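PDB 3K6K: Esterase/lipase from Uncultured bacterium, which probably hydrolyses carboxylic ester bonds, as a bacterial homologue of hormone-sensitive lipase with the alpha/beta hydrolase fold. Local coordinates for residues 151-156 / 179-184; 166-171 / 233-238; 185-190 / 254-259; 204-209 / 278-283; 241-246 / 269-274. All coordinates share one frame; numbering follows the deposited sequence.

Contact 1 of 5, residues 151-156 / 179-184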
# COMPACT_ATOMS: atom_id res chain seq x y z
N ILE A 151 2.02 21.21 -8.33
CA ILE A 151 2.00 20.24 -9.39
C ILE A 151 2.00 18.85 -8.81
O ILE A 151 2.79 18.55 -7.90
CB ILE A 151 3.20 20.41 -10.30
CG1 ILE A 151 3.20 21.83 -10.88
CG2 ILE A 151 3.16 19.41 -11.44
CD1 ILE A 151 4.49 22.14 -11.59
N ILE A 152 1.07 18.02 -9.32
CA ILE A 152 1.10 16.57 -9.18
C ILE A 152 1.44 15.88 -10.52
O ILE A 152 1.04 16.33 -11.59
CB ILE A 152 -0.26 16.05 -8.72
CG1 ILE A 152 -0.63 16.64 -7.33
CG2 ILE A 152 -0.24 14.54 -8.73
CD1 ILE A 152 0.14 15.98 -6.11
N ILE A 153 2.14 14.76 -10.46
CA ILE A 153 2.44 14.03 -11.67
C ILE A 153 1.70 12.70 -11.58
O ILE A 153 1.89 11.98 -10.59
CB ILE A 153 3.90 13.74 -11.84
CG1 ILE A 153 4.72 14.92 -11.38
CG2 ILE A 153 4.20 13.35 -13.24
CD1 ILE A 153 4.78 16.10 -12.32
N ALA A 154 0.87 12.42 -12.61
CA ALA A 154 -0.04 11.29 -12.64
C ALA A 154 0.06 10.55 -13.97
O ALA A 154 0.55 11.07 -14.94
CB ALA A 154 -1.45 11.76 -12.40
N GLY A 155 -0.41 9.32 -14.01
CA GLY A 155 -0.18 8.48 -15.19
C GLY A 155 -0.52 7.02 -14.92
O GLY A 155 -0.47 6.55 -13.77
N ASP A 156 -0.91 6.31 -15.98
CA ASP A 156 -1.29 4.91 -15.87
C ASP A 156 -0.35 3.97 -16.70
O ASP A 156 0.31 4.38 -17.67
CB ASP A 156 -2.77 4.72 -16.19
CG ASP A 156 -3.13 5.15 -17.62
OD1 ASP A 156 -3.30 6.39 -17.89
OD2 ASP A 156 -3.21 4.26 -18.47
N ALA A 179 4.61 18.37 -5.75
CA ALA A 179 3.90 18.03 -4.53
C ALA A 179 3.60 16.53 -4.34
O ALA A 179 3.42 16.14 -3.23
CB ALA A 179 2.64 18.86 -4.41
N GLY A 180 3.59 15.72 -5.41
CA GLY A 180 3.32 14.25 -5.31
C GLY A 180 3.29 13.49 -6.65
O GLY A 180 3.27 14.07 -7.72
N LEU A 181 3.35 12.17 -6.59
CA LEU A 181 3.25 11.36 -7.75
C LEU A 181 2.02 10.46 -7.58
O LEU A 181 1.94 9.73 -6.56
CB LEU A 181 4.53 10.51 -7.85
CG LEU A 181 5.89 11.25 -7.90
CD1 LEU A 181 7.04 10.33 -7.64
CD2 LEU A 181 6.12 11.93 -9.23
N VAL A 182 1.04 10.50 -8.52
CA VAL A 182 0.00 9.45 -8.60
C VAL A 182 0.20 8.44 -9.73
O VAL A 182 0.47 8.81 -10.88
CB VAL A 182 -1.37 10.02 -8.69
CG1 VAL A 182 -2.42 8.90 -8.57
CG2 VAL A 182 -1.59 11.04 -7.56
N MET A 183 0.04 7.15 -9.44
CA MET A 183 0.24 6.09 -10.45
C MET A 183 -0.87 5.02 -10.44
O MET A 183 -1.16 4.41 -9.43
CB MET A 183 1.63 5.42 -10.31
CG MET A 183 2.80 6.37 -10.48
SD MET A 183 4.33 5.56 -9.97
CE MET A 183 4.43 6.08 -8.27
N LEU A 184 -1.48 4.79 -11.60
CA LEU A 184 -2.62 3.89 -11.71
C LEU A 184 -2.05 2.66 -12.43
O LEU A 184 -1.65 2.77 -13.60
CB LEU A 184 -3.69 4.62 -12.56
CG LEU A 184 -4.74 5.53 -11.92
CD1 LEU A 184 -4.40 6.04 -10.51
CD2 LEU A 184 -5.33 6.66 -12.81
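Ile152 and Val182 meet on one face of two parallel strands, CG2 of Ile152 lying 3.9 Å from CG2 of Val182 where the two side chains cross at a slant. They belong to a beta-alpha-beta unit of the alpha/beta hydrolase sheet, in which strand 151-156 leads through helix 158-172 into strand 180-184, and helix 291-305 packs on this face. Ile152 sets CG1 beside its own backbone N (chi1 -61°), and the second bend carries CD1 over the neighbouring backbone to 3.5 Å from Gly180 N. Cut back to alanine, Ile152 would probably open a gap above Gly180 and leave the CG2 methyl of Val182 without its neighbour. On the reverse face, turned to helix 158-172, Ile153 and Leu181 run side by side in the same direction, CD2 of Leu181 touching both CB and CG1 of Ile153.

Between the faces the backbones are joined by Ile153 N to Gly180 O, nearly straight at 169°, by Val182 N to Ile153 O at 2.7 Å, and by Leu184 N to Gly155 O. At the start of the pair Ala179 N is hydrogen-bonded to Ile151 O. The opposite end is polar: Asp156 sends its carboxylate away from strand 180-184, and OD1 is hydrogen-bonded to Tyr85 OH on strand 82-86. This end leads into a probable nucleophile elbow containing Gly155 and Ser157. Here Asp156 rests its root against the partner strand, CB lying 3.7 Å from Leu184 CB.

Contact 2 of 5, residues 166-171 / 233-238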
# COMPACT_ATOMS: atom_id res chain seq x y z
N SER A 166 10.43 10.16 -15.34
CA SER A 166 10.56 11.62 -15.57
C SER A 166 11.06 12.45 -14.36
O SER A 166 11.71 13.50 -14.55
CB SER A 166 9.21 12.23 -16.00
OG SER A 166 8.26 12.26 -14.92
N MET A 167 10.75 12.01 -13.14
CA MET A 167 11.14 12.79 -11.96
C MET A 167 12.56 12.42 -11.54
O MET A 167 13.30 13.30 -11.03
CB MET A 167 10.13 12.64 -10.80
CG MET A 167 8.81 13.23 -11.15
SD MET A 167 8.97 15.03 -11.48
CE MET A 167 8.78 15.07 -13.30
N LEU A 168 12.94 11.14 -11.74
CA LEU A 168 14.31 10.75 -11.57
C LEU A 168 15.24 11.63 -12.43
O LEU A 168 16.16 12.24 -11.91
CB LEU A 168 14.49 9.25 -11.85
CG LEU A 168 13.87 8.34 -10.78
CD1 LEU A 168 13.79 6.88 -11.18
CD2 LEU A 168 14.62 8.48 -9.46
N LYS A 169 14.92 11.78 -13.72
CA LYS A 169 15.64 12.64 -14.67
C LYS A 169 15.49 14.12 -14.24
O LYS A 169 16.47 14.91 -14.25
CB LYS A 169 15.07 12.47 -16.08
CG LYS A 169 16.09 12.42 -17.24
CD LYS A 169 16.75 13.73 -17.58
CE LYS A 169 17.85 13.55 -18.65
NZ LYS A 169 18.84 12.57 -18.07
N ALA A 170 14.27 14.50 -13.88
CA ALA A 170 14.05 15.85 -13.43
C ALA A 170 14.99 16.08 -12.22
O ALA A 170 15.60 17.14 -12.12
CB ALA A 170 12.60 16.06 -13.06
N LYS A 171 15.17 15.07 -11.37
CA LYS A 171 16.02 15.19 -10.17
C LYS A 171 17.50 15.28 -10.55
O LYS A 171 18.15 16.21 -10.08
CB LYS A 171 15.79 14.02 -9.20
CG LYS A 171 16.21 14.26 -7.70
CD LYS A 171 15.92 13.02 -6.78
CE LYS A 171 16.95 11.91 -7.04
NZ LYS A 171 16.49 10.45 -6.88
N VAL A 233 11.75 0.35 -11.01
CA VAL A 233 11.95 -0.63 -9.97
C VAL A 233 13.46 -0.86 -9.62
O VAL A 233 13.82 -1.10 -8.47
CB VAL A 233 11.14 -1.90 -10.31
CG1 VAL A 233 11.76 -3.09 -9.82
CG2 VAL A 233 9.72 -1.77 -9.76
N TYR A 234 14.34 -0.74 -10.61
CA TYR A 234 15.77 -0.94 -10.39
C TYR A 234 16.49 0.36 -10.06
O TYR A 234 17.68 0.35 -9.95
CB TYR A 234 16.39 -1.69 -11.61
CG TYR A 234 15.67 -3.02 -11.79
CD1 TYR A 234 15.95 -4.11 -10.94
CD2 TYR A 234 14.65 -3.17 -12.72
CE1 TYR A 234 15.23 -5.30 -11.06
CE2 TYR A 234 13.93 -4.35 -12.84
CZ TYR A 234 14.22 -5.41 -12.01
OH TYR A 234 13.50 -6.59 -12.13
N ALA A 235 15.78 1.48 -9.88
CA ALA A 235 16.45 2.79 -9.64
C ALA A 235 17.00 3.03 -8.21
O ALA A 235 16.76 2.24 -7.29
CB ALA A 235 15.54 3.95 -10.04
N ASP A 236 17.75 4.11 -8.05
CA ASP A 236 17.98 4.71 -6.76
C ASP A 236 16.84 5.70 -6.65
O ASP A 236 16.81 6.74 -7.30
CB ASP A 236 19.32 5.43 -6.68
CG ASP A 236 19.43 6.35 -5.48
OD1 ASP A 236 18.55 6.26 -4.59
OD2 ASP A 236 20.38 7.17 -5.45
N LEU A 237 15.87 5.35 -5.83
CA LEU A 237 14.62 6.11 -5.84
C LEU A 237 14.62 7.18 -4.80
O LEU A 237 13.56 7.76 -4.54
CB LEU A 237 13.48 5.12 -5.61
CG LEU A 237 13.22 4.21 -6.82
CD1 LEU A 237 12.83 2.80 -6.47
CD2 LEU A 237 12.11 4.89 -7.65
N SER A 238 15.76 7.36 -4.12
CA SER A 238 15.94 8.41 -3.08
C SER A 238 15.43 9.81 -3.48
O SER A 238 15.76 10.33 -4.56
CB SER A 238 17.45 8.56 -2.75
OG SER A 238 18.03 7.33 -2.39
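Leu168 points toward the loop 233-238 and touches it with both methyls, at successive residues. CD1 packs on the methyl of Ala235, 3.6 Å from its CB, while CD2 rests 3.5 Å from the carbonyl oxygen of Asp236. Leu237 starts off in the other direction, its CB turned from the helix, but the far end swings back until CD2 lies 4.4 Å from Leu168 CD1, a loose touch.

One turn further along, Lys171 also faces the loop. Its CG stands opposite the backbone N (chi1 -159°), and bends further out bring the ammonium group to the carbonyl oxygen of Ser238. The NZ to O separation, 2.4 Å, is very short for a hydrogen bond, so its exact length deserves caution. The carboxylate of Asp236 instead steadies the loop itself: OD1 takes the hydroxyl of Ser238 on its syn lone pair and the backbone N of Ser238 from above the carboxylate plane, which makes an Asx turn.

The contact thus ties helix 158-172 to the loop that comes before strand 243-248. Helix 129-145 packs against the helical segment through Met167 and Ala170, and helix 254-266 also packs on Leu237.

Contact 3 of 5, residues 185-190 / 254-259. With SO4 (sulfate ion), chain I.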
# COMPACT_ATOMS: atom_id res chain seq x y z
N SER A 185 -1.92 1.51 -11.73
CA SER A 185 -1.38 0.27 -12.31
C SER A 185 -0.05 0.50 -13.05
O SER A 185 0.08 0.11 -14.24
CB SER A 185 -2.36 -0.32 -13.34
OG SER A 185 -3.62 -0.74 -12.76
N PRO A 186 0.95 1.09 -12.36
CA PRO A 186 2.17 1.48 -13.06
C PRO A 186 2.95 0.31 -13.70
O PRO A 186 3.03 -0.78 -13.12
CB PRO A 186 2.99 2.19 -11.97
CG PRO A 186 2.43 1.77 -10.72
CD PRO A 186 1.04 1.33 -10.91
N PHE A 187 3.47 0.54 -14.90
CA PHE A 187 4.31 -0.47 -15.61
C PHE A 187 5.74 -0.06 -15.35
O PHE A 187 6.21 0.93 -15.89
CB PHE A 187 3.99 -0.44 -17.11
CG PHE A 187 4.71 -1.50 -17.95
CD1 PHE A 187 4.85 -1.32 -19.31
CD2 PHE A 187 5.18 -2.69 -17.37
CE1 PHE A 187 5.47 -2.25 -20.08
CE2 PHE A 187 5.76 -3.65 -18.13
CZ PHE A 187 5.91 -3.44 -19.51
N VAL A 188 6.43 -0.78 -14.46
CA VAL A 188 7.68 -0.29 -13.98
C VAL A 188 8.78 -1.32 -13.97
O VAL A 188 9.88 -1.04 -13.50
CB VAL A 188 7.55 0.33 -12.57
CG1 VAL A 188 7.01 1.72 -12.69
CG2 VAL A 188 6.71 -0.54 -11.64
N ASP A 189 8.49 -2.51 -14.49
CA ASP A 189 9.53 -3.52 -14.62
C ASP A 189 9.45 -4.21 -15.97
O ASP A 189 8.79 -5.24 -16.07
CB ASP A 189 9.39 -4.57 -13.55
CG ASP A 189 10.61 -5.50 -13.48
OD1 ASP A 189 10.73 -6.25 -12.51
OD2 ASP A 189 11.44 -5.47 -14.40
N LEU A 190 10.11 -3.67 -16.99
CA LEU A 190 10.09 -4.27 -18.34
C LEU A 190 10.80 -5.59 -18.46
O LEU A 190 10.82 -6.19 -19.56
CB LEU A 190 10.58 -3.30 -19.40
CG LEU A 190 9.35 -2.47 -19.80
CD1 LEU A 190 8.87 -1.58 -18.63
CD2 LEU A 190 9.71 -1.61 -21.03
N LEU A 254 0.65 -6.52 -11.05
CA LEU A 254 0.45 -6.29 -9.64
C LEU A 254 1.77 -6.24 -8.90
O LEU A 254 1.90 -5.43 -7.97
CB LEU A 254 -0.41 -7.38 -8.98
CG LEU A 254 -0.65 -7.22 -7.46
CD1 LEU A 254 -1.46 -6.00 -7.17
CD2 LEU A 254 -1.37 -8.48 -6.87
N SER A 255 2.73 -7.09 -9.26
CA SER A 255 3.97 -7.09 -8.49
C SER A 255 4.79 -5.83 -8.85
O SER A 255 5.72 -5.51 -8.13
CB SER A 255 4.78 -8.38 -8.65
OG SER A 255 4.03 -9.52 -8.25
N ASP A 256 4.42 -5.11 -9.93
CA ASP A 256 5.05 -3.80 -10.23
C ASP A 256 4.71 -2.75 -9.14
O ASP A 256 5.58 -1.99 -8.65
CB ASP A 256 4.63 -3.22 -11.61
CG ASP A 256 5.46 -3.80 -12.82
OD1 ASP A 256 5.66 -3.06 -13.78
OD2 ASP A 256 5.94 -4.94 -12.83
N SER A 257 3.43 -2.72 -8.80
CA SER A 257 2.94 -1.89 -7.72
C SER A 257 3.50 -2.25 -6.37
O SER A 257 4.02 -1.37 -5.69
CB SER A 257 1.41 -1.88 -7.69
OG SER A 257 0.93 -1.10 -8.77
N THR A 258 3.42 -3.51 -5.96
CA THR A 258 3.92 -3.91 -4.67
C THR A 258 5.45 -3.74 -4.65
O THR A 258 6.05 -3.34 -3.62
CB THR A 258 3.57 -5.39 -4.33
OG1 THR A 258 4.22 -6.22 -5.29
CG2 THR A 258 2.24 -5.65 -4.49
N THR A 259 6.10 -4.05 -5.77
CA THR A 259 7.58 -3.94 -5.80
C THR A 259 8.12 -2.54 -5.80
O THR A 259 9.09 -2.23 -5.07
CB THR A 259 8.25 -4.72 -6.92
OG1 THR A 259 7.87 -6.08 -6.82
CG2 THR A 259 9.82 -4.68 -6.77
S SO4 I . 6.83 -8.13 -3.80
O1 SO4 I . 5.77 -8.10 -4.81
O2 SO4 I . 6.86 -9.48 -3.22
O3 SO4 I . 8.10 -7.75 -4.45
O4 SO4 I . 6.58 -7.24 -2.68
O HOH W 1 1.23 -2.03 -11.36
O HOH W 2 6.72 -6.61 -14.74
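Asp256 reaches from its helix into the loop 185-190, and every atom from CB outward finds a neighbour there. CB sits 3.3 Å from Pro186 O and 3.4 Å from CG2 of Val188, whose side chain slides past in the opposite direction. CG, placed beside the helix's own backbone N (chi1 -83°), sends the carboxylate to the loop. Two successive amides grip OD1: Val188 N comes in at 2.5 Å on the anti side, its N-H nearly straight at 172°, and Asp189 N, more bent, approaches from above the carboxylate on the same face. The ring of Phe187 runs alongside, Phe187 CD2 lying 3.6 Å from Asp256 OD1, its plane only 16° from the carboxylate's. OD2 lies against Asp189 CB; a water sits 2.7 Å from Asp256 OD2 and near Asp189 O. Without the carboxylate, as in an alanine, the amides of Val188 and Asp189 are likely to lose their shared acceptor and the loop to shift.

A second water bridges Pro186 O and Ser257 OG, the hydroxyl lying 3.2 Å from Pro186 CD. On another side of the helix, Thr258 OG1 meets a sulfate, probably from the crystallisation liquor, also bound by Thr258 of the second subunit.

The loop follows strand 180-184, with helix 209-220 packed on Phe187 and Leu190; helix 254-266 also touches the second subunit, while strand 243-248 touches both Pro186 and Ser257.

Contact 4 of 5, residues 204-209 / 278-283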
# COMPACT_ATOMS: atom_id res chain seq x y z
N ASP A 204 -5.62 -11.58 -16.39
CA ASP A 204 -5.43 -10.24 -16.97
C ASP A 204 -5.80 -10.17 -18.45
O ASP A 204 -5.07 -10.68 -19.32
CB ASP A 204 -3.98 -9.81 -16.79
CG ASP A 204 -3.79 -8.30 -16.95
OD1 ASP A 204 -4.55 -7.66 -17.73
OD2 ASP A 204 -2.89 -7.74 -16.28
N PHE A 205 -6.93 -9.53 -18.74
CA PHE A 205 -7.46 -9.51 -20.10
C PHE A 205 -7.33 -8.10 -20.64
O PHE A 205 -8.04 -7.73 -21.56
CB PHE A 205 -8.94 -9.93 -20.17
CG PHE A 205 -9.34 -11.04 -19.23
CD1 PHE A 205 -8.78 -12.31 -19.34
CD2 PHE A 205 -10.33 -10.83 -18.28
CE1 PHE A 205 -9.18 -13.32 -18.52
CE2 PHE A 205 -10.72 -11.87 -17.43
CZ PHE A 205 -10.13 -13.10 -17.54
N LEU A 206 -6.46 -7.30 -20.05
CA LEU A 206 -6.17 -6.00 -20.60
C LEU A 206 -4.69 -5.76 -20.84
O LEU A 206 -4.29 -5.30 -21.91
CB LEU A 206 -6.74 -4.90 -19.72
CG LEU A 206 -8.27 -4.81 -19.83
CD1 LEU A 206 -8.77 -3.79 -18.85
CD2 LEU A 206 -8.77 -4.51 -21.35
N ALA A 207 -3.87 -6.08 -19.84
CA ALA A 207 -2.45 -5.79 -19.94
C ALA A 207 -1.80 -6.69 -20.98
O ALA A 207 -0.68 -6.40 -21.42
CB ALA A 207 -1.75 -5.90 -18.61
N GLU A 208 -2.49 -7.75 -21.38
CA GLU A 208 -1.99 -8.56 -22.50
C GLU A 208 -0.58 -9.12 -22.19
O GLU A 208 0.42 -8.78 -22.86
CB GLU A 208 -1.97 -7.69 -23.76
CG GLU A 208 -2.03 -8.43 -25.06
CD GLU A 208 -3.06 -7.80 -25.94
OE1 GLU A 208 -2.87 -6.62 -26.36
OE2 GLU A 208 -4.09 -8.47 -26.19
N PRO A 209 -0.48 -9.92 -21.13
CA PRO A 209 0.82 -10.48 -20.76
C PRO A 209 1.58 -11.17 -21.90
O PRO A 209 2.78 -10.98 -22.07
CB PRO A 209 0.46 -11.46 -19.63
CG PRO A 209 -0.89 -10.99 -19.09
CD PRO A 209 -1.37 -9.84 -19.95
N ASP A 278 -11.10 -7.61 -7.52
CA ASP A 278 -11.85 -7.81 -8.80
C ASP A 278 -11.71 -6.65 -9.84
O ASP A 278 -12.54 -6.57 -10.78
CB ASP A 278 -13.36 -8.01 -8.52
CG ASP A 278 -13.66 -9.21 -7.63
OD1 ASP A 278 -13.04 -10.28 -7.79
OD2 ASP A 278 -14.59 -9.10 -6.79
N MET A 279 -10.74 -5.76 -9.68
CA MET A 279 -10.53 -4.68 -10.69
C MET A 279 -9.42 -5.03 -11.68
O MET A 279 -8.39 -5.58 -11.30
CB MET A 279 -10.25 -3.32 -10.04
CG MET A 279 -11.49 -2.77 -9.29
SD MET A 279 -12.78 -2.48 -10.54
CE MET A 279 -13.76 -3.92 -10.07
N PRO A 280 -9.64 -4.75 -12.96
CA PRO A 280 -8.60 -5.07 -13.96
C PRO A 280 -7.67 -3.89 -14.12
O PRO A 280 -7.82 -2.87 -13.42
CB PRO A 280 -9.42 -5.23 -15.25
CG PRO A 280 -10.54 -4.12 -15.07
CD PRO A 280 -10.92 -4.37 -13.61
N HIS A 281 -6.72 -4.03 -15.04
CA HIS A 281 -5.73 -3.03 -15.33
C HIS A 281 -6.37 -1.67 -15.55
O HIS A 281 -7.33 -1.58 -16.31
CB HIS A 281 -5.04 -3.46 -16.60
CG HIS A 281 -3.70 -2.83 -16.80
ND1 HIS A 281 -2.78 -2.72 -15.78
CD2 HIS A 281 -3.13 -2.29 -17.90
CE1 HIS A 281 -1.69 -2.14 -16.26
NE2 HIS A 281 -1.88 -1.87 -17.54
N VAL A 282 -5.81 -0.64 -14.94
CA VAL A 282 -6.30 0.74 -15.03
C VAL A 282 -7.86 0.83 -15.00
O VAL A 282 -8.50 1.44 -15.84
CB VAL A 282 -5.71 1.56 -16.23
CG1 VAL A 282 -6.00 3.04 -16.00
CG2 VAL A 282 -4.13 1.38 -16.40
N PHE A 283 -8.45 0.26 -13.96
CA PHE A 283 -9.89 0.16 -13.89
C PHE A 283 -10.60 1.48 -13.84
O PHE A 283 -11.83 1.51 -14.10
CB PHE A 283 -10.31 -0.70 -12.69
CG PHE A 283 -10.02 -0.07 -11.32
CD1 PHE A 283 -11.02 0.63 -10.65
CD2 PHE A 283 -8.80 -0.25 -10.70
CE1 PHE A 283 -10.77 1.19 -9.41
CE2 PHE A 283 -8.55 0.26 -9.46
CZ PHE A 283 -9.52 1.02 -8.82
O HOH W 3 -6.44 -6.74 -16.15
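Ala207 sets its methyl over one face of the His281 imidazole, a CH-pi contact with CB 4.0 Å from the ring centroid and 14° off the ring normal. The methyl lies closest to the CD2 side of the ring, while CG2 of Val282 covers the opposite face, so the imidazole is held between two aliphatic groups. Leu206 packs next to it: its CB touches His281 CB at 3.8 Å, and its CD1 reaches both His281 O and, at 3.9 Å, CB of Pro280, the leucine and proline side chains running the same way.

This histidine fits the Ser-His-Glu charge relay of an alpha/beta hydrolase. Its ND1 is hydrogen-bonded to Glu251, and the ring touches Ser157, the probable nucleophile. A chi1 of -160° swings the imidazole away from its own N, under Ala207 and toward those partners.

Asp204 shapes the loop that carries Ala207. Its OD1 receives Leu206 N nearly in line with the C-O bond and Ala207 N, at 2.7 Å, from above the carboxylate plane, giving an Asx turn and an Asx motif. A water accepts from His281 N at 2.9 Å and makes a weak bond back to the same OD1. The other oxygen, OD2, takes the backbone N of Ala252, in the loop next to Glu251.

Contact 5 of 5, residues 241-246 / 269-274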
# COMPACT_ATOMS: atom_id res chain seq x y z
N PRO A 241 9.26 12.42 -4.31
CA PRO A 241 8.11 12.94 -3.56
C PRO A 241 7.02 11.90 -3.26
O PRO A 241 7.04 10.77 -3.81
CB PRO A 241 7.54 14.02 -4.49
CG PRO A 241 8.13 13.81 -5.81
CD PRO A 241 9.23 12.82 -5.74
N GLU A 242 6.08 12.22 -2.39
CA GLU A 242 5.13 11.18 -1.97
C GLU A 242 4.33 10.51 -3.08
O GLU A 242 3.87 11.16 -4.02
CB GLU A 242 4.26 11.61 -0.83
CG GLU A 242 3.73 12.98 -0.93
CD GLU A 242 3.27 13.52 0.44
OE1 GLU A 242 2.71 12.75 1.24
OE2 GLU A 242 3.44 14.72 0.69
N MET A 243 4.16 9.20 -2.95
CA MET A 243 3.56 8.39 -3.97
C MET A 243 2.23 7.82 -3.49
O MET A 243 2.12 7.36 -2.34
CB MET A 243 4.51 7.25 -4.30
CG MET A 243 5.77 7.64 -5.06
SD MET A 243 6.69 6.10 -5.33
CE MET A 243 8.11 6.53 -6.35
N LEU A 244 1.21 7.90 -4.36
CA LEU A 244 -0.04 7.17 -4.19
C LEU A 244 -0.08 6.25 -5.40
O LEU A 244 0.04 6.72 -6.53
CB LEU A 244 -1.23 8.12 -4.14
CG LEU A 244 -2.62 7.45 -3.97
CD1 LEU A 244 -2.90 6.90 -2.49
CD2 LEU A 244 -3.73 8.38 -4.47
N ILE A 245 -0.13 4.94 -5.17
CA ILE A 245 -0.31 3.91 -6.19
C ILE A 245 -1.72 3.25 -6.03
O ILE A 245 -2.14 2.84 -4.93
CB ILE A 245 0.83 2.82 -6.13
CG1 ILE A 245 2.22 3.46 -6.16
CG2 ILE A 245 0.73 1.85 -7.32
CD1 ILE A 245 3.24 2.57 -5.75
N HIS A 246 -2.49 3.20 -7.10
CA HIS A 246 -3.67 2.33 -7.10
C HIS A 246 -3.48 1.18 -8.06
O HIS A 246 -2.75 1.33 -9.05
CB HIS A 246 -4.91 3.10 -7.44
CG HIS A 246 -5.42 3.89 -6.30
ND1 HIS A 246 -6.68 4.44 -6.28
CD2 HIS A 246 -4.86 4.16 -5.10
CE1 HIS A 246 -6.85 5.07 -5.13
NE2 HIS A 246 -5.77 4.88 -4.38
N VAL A 269 10.94 7.00 0.50
CA VAL A 269 9.85 7.73 -0.17
C VAL A 269 8.56 7.40 0.59
O VAL A 269 8.40 6.27 0.99
CB VAL A 269 9.75 7.28 -1.68
CG1 VAL A 269 8.59 7.91 -2.38
CG2 VAL A 269 10.96 7.65 -2.43
N SER A 270 7.67 8.36 0.80
CA SER A 270 6.31 8.06 1.35
C SER A 270 5.55 7.26 0.30
O SER A 270 5.59 7.64 -0.87
CB SER A 270 5.54 9.31 1.65
OG SER A 270 4.26 9.00 2.14
N VAL A 271 4.91 6.16 0.68
CA VAL A 271 4.20 5.40 -0.31
C VAL A 271 2.92 4.88 0.28
O VAL A 271 2.89 4.29 1.37
CB VAL A 271 4.99 4.18 -0.88
CG1 VAL A 271 4.15 3.48 -1.95
CG2 VAL A 271 6.30 4.59 -1.53
N GLU A 272 1.84 5.11 -0.45
CA GLU A 272 0.56 4.54 -0.07
C GLU A 272 0.01 3.80 -1.26
O GLU A 272 -0.10 4.35 -2.36
CB GLU A 272 -0.40 5.65 0.34
CG GLU A 272 0.25 6.71 1.19
CD GLU A 272 -0.72 7.87 1.53
OE1 GLU A 272 -0.28 9.05 1.37
OE2 GLU A 272 -1.90 7.59 1.92
N LEU A 273 -0.35 2.57 -1.04
CA LEU A 273 -0.73 1.70 -2.09
C LEU A 273 -2.05 1.09 -1.69
O LEU A 273 -2.14 0.54 -0.58
CB LEU A 273 0.30 0.63 -2.19
CG LEU A 273 0.35 -0.53 -3.20
CD1 LEU A 273 0.28 -1.85 -2.48
CD2 LEU A 273 -0.60 -0.44 -4.37
N LYS A 274 -3.07 1.19 -2.57
CA LYS A 274 -4.29 0.46 -2.42
C LYS A 274 -4.47 -0.54 -3.58
O LYS A 274 -4.28 -0.22 -4.75
CB LYS A 274 -5.48 1.42 -2.33
CG LYS A 274 -6.78 0.79 -1.86
CD LYS A 274 -7.79 1.91 -1.63
CE LYS A 274 -9.17 1.43 -1.14
NZ LYS A 274 -9.85 2.71 -0.74
O HOH W 4 2.39 8.82 0.02
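Strands 243-248 and 271-276 form the last beta-alpha-beta unit of the sheet, with helix 254-266 as the crossover, and Met243 to His246 pair in parallel with Val271 to Lys274. Four backbone bonds zip them together. Met243 N and Ile245 N give to Ser270 O and Glu272 O, the second of these at 2.9 Å, and Glu272 N and Lys274 N return the bonds to Met243 O and Ile245 O.

The face turned to helix 254-266 is apolar. Met243 runs extended beyond CG and lies along Val271, SD 4.1 Å from CG2; it crosses the side chain of Val269, Met243 CG 3.9 Å from Val269 CG1. Ile245 uses two branches: CD1 reaches back to Val271 CG1, and CG2 goes to Leu273 CD2 at 4.0 Å.

The other face, under helix 291-305, mixes apolar and polar groups. In Leu244 a chi1 of 180° lays the branch beside the carbonyl carbon, and CD1 leans across to meet Glu272 CB. His246 lies beside the root of Lys274, CD2 3.9 Å from Lys274 CB. The polar ends of His246, Lys274 and Glu272 all turn to that helix: His246 ND1 to Ser296, Lys274 NZ to Glu299 and Glu272 OE1 to Trp303. One water donates to Met243 O, at 2.8 Å, and to Glu272 OE1, and accepts from Ser270 OG.

Strand 271-276 is outermost within its chain, yet it pairs antiparallel with a strand of the second subunit, so the sheet, covered by helices on both faces as in other alpha/beta hydrolases, runs on across the dimer.

Contacts 1 and 5, centres 9 Å apart, share the central sheet: strands 180-184 and 243-248 are neighbours, so their four strands run side by side from 151-156 to 271-276. The centre of contact 2 lies about 14 Å from that of contact 1, where Met167 of helix 158-172 packs on Leu181. Contacts 3 and 4 gather beyond the C-terminal ends of the strands, their centres about 13 Å apart, and meet where Ser185 touches His281 and Val282. Along the chain contact 1 closes before contacts 3, 4 and 5 open, while contact 3 crosses contacts 2, 4 and 5. Distant loops thus converge on the probable active site, while contacts 3 and 5 also face the second subunit.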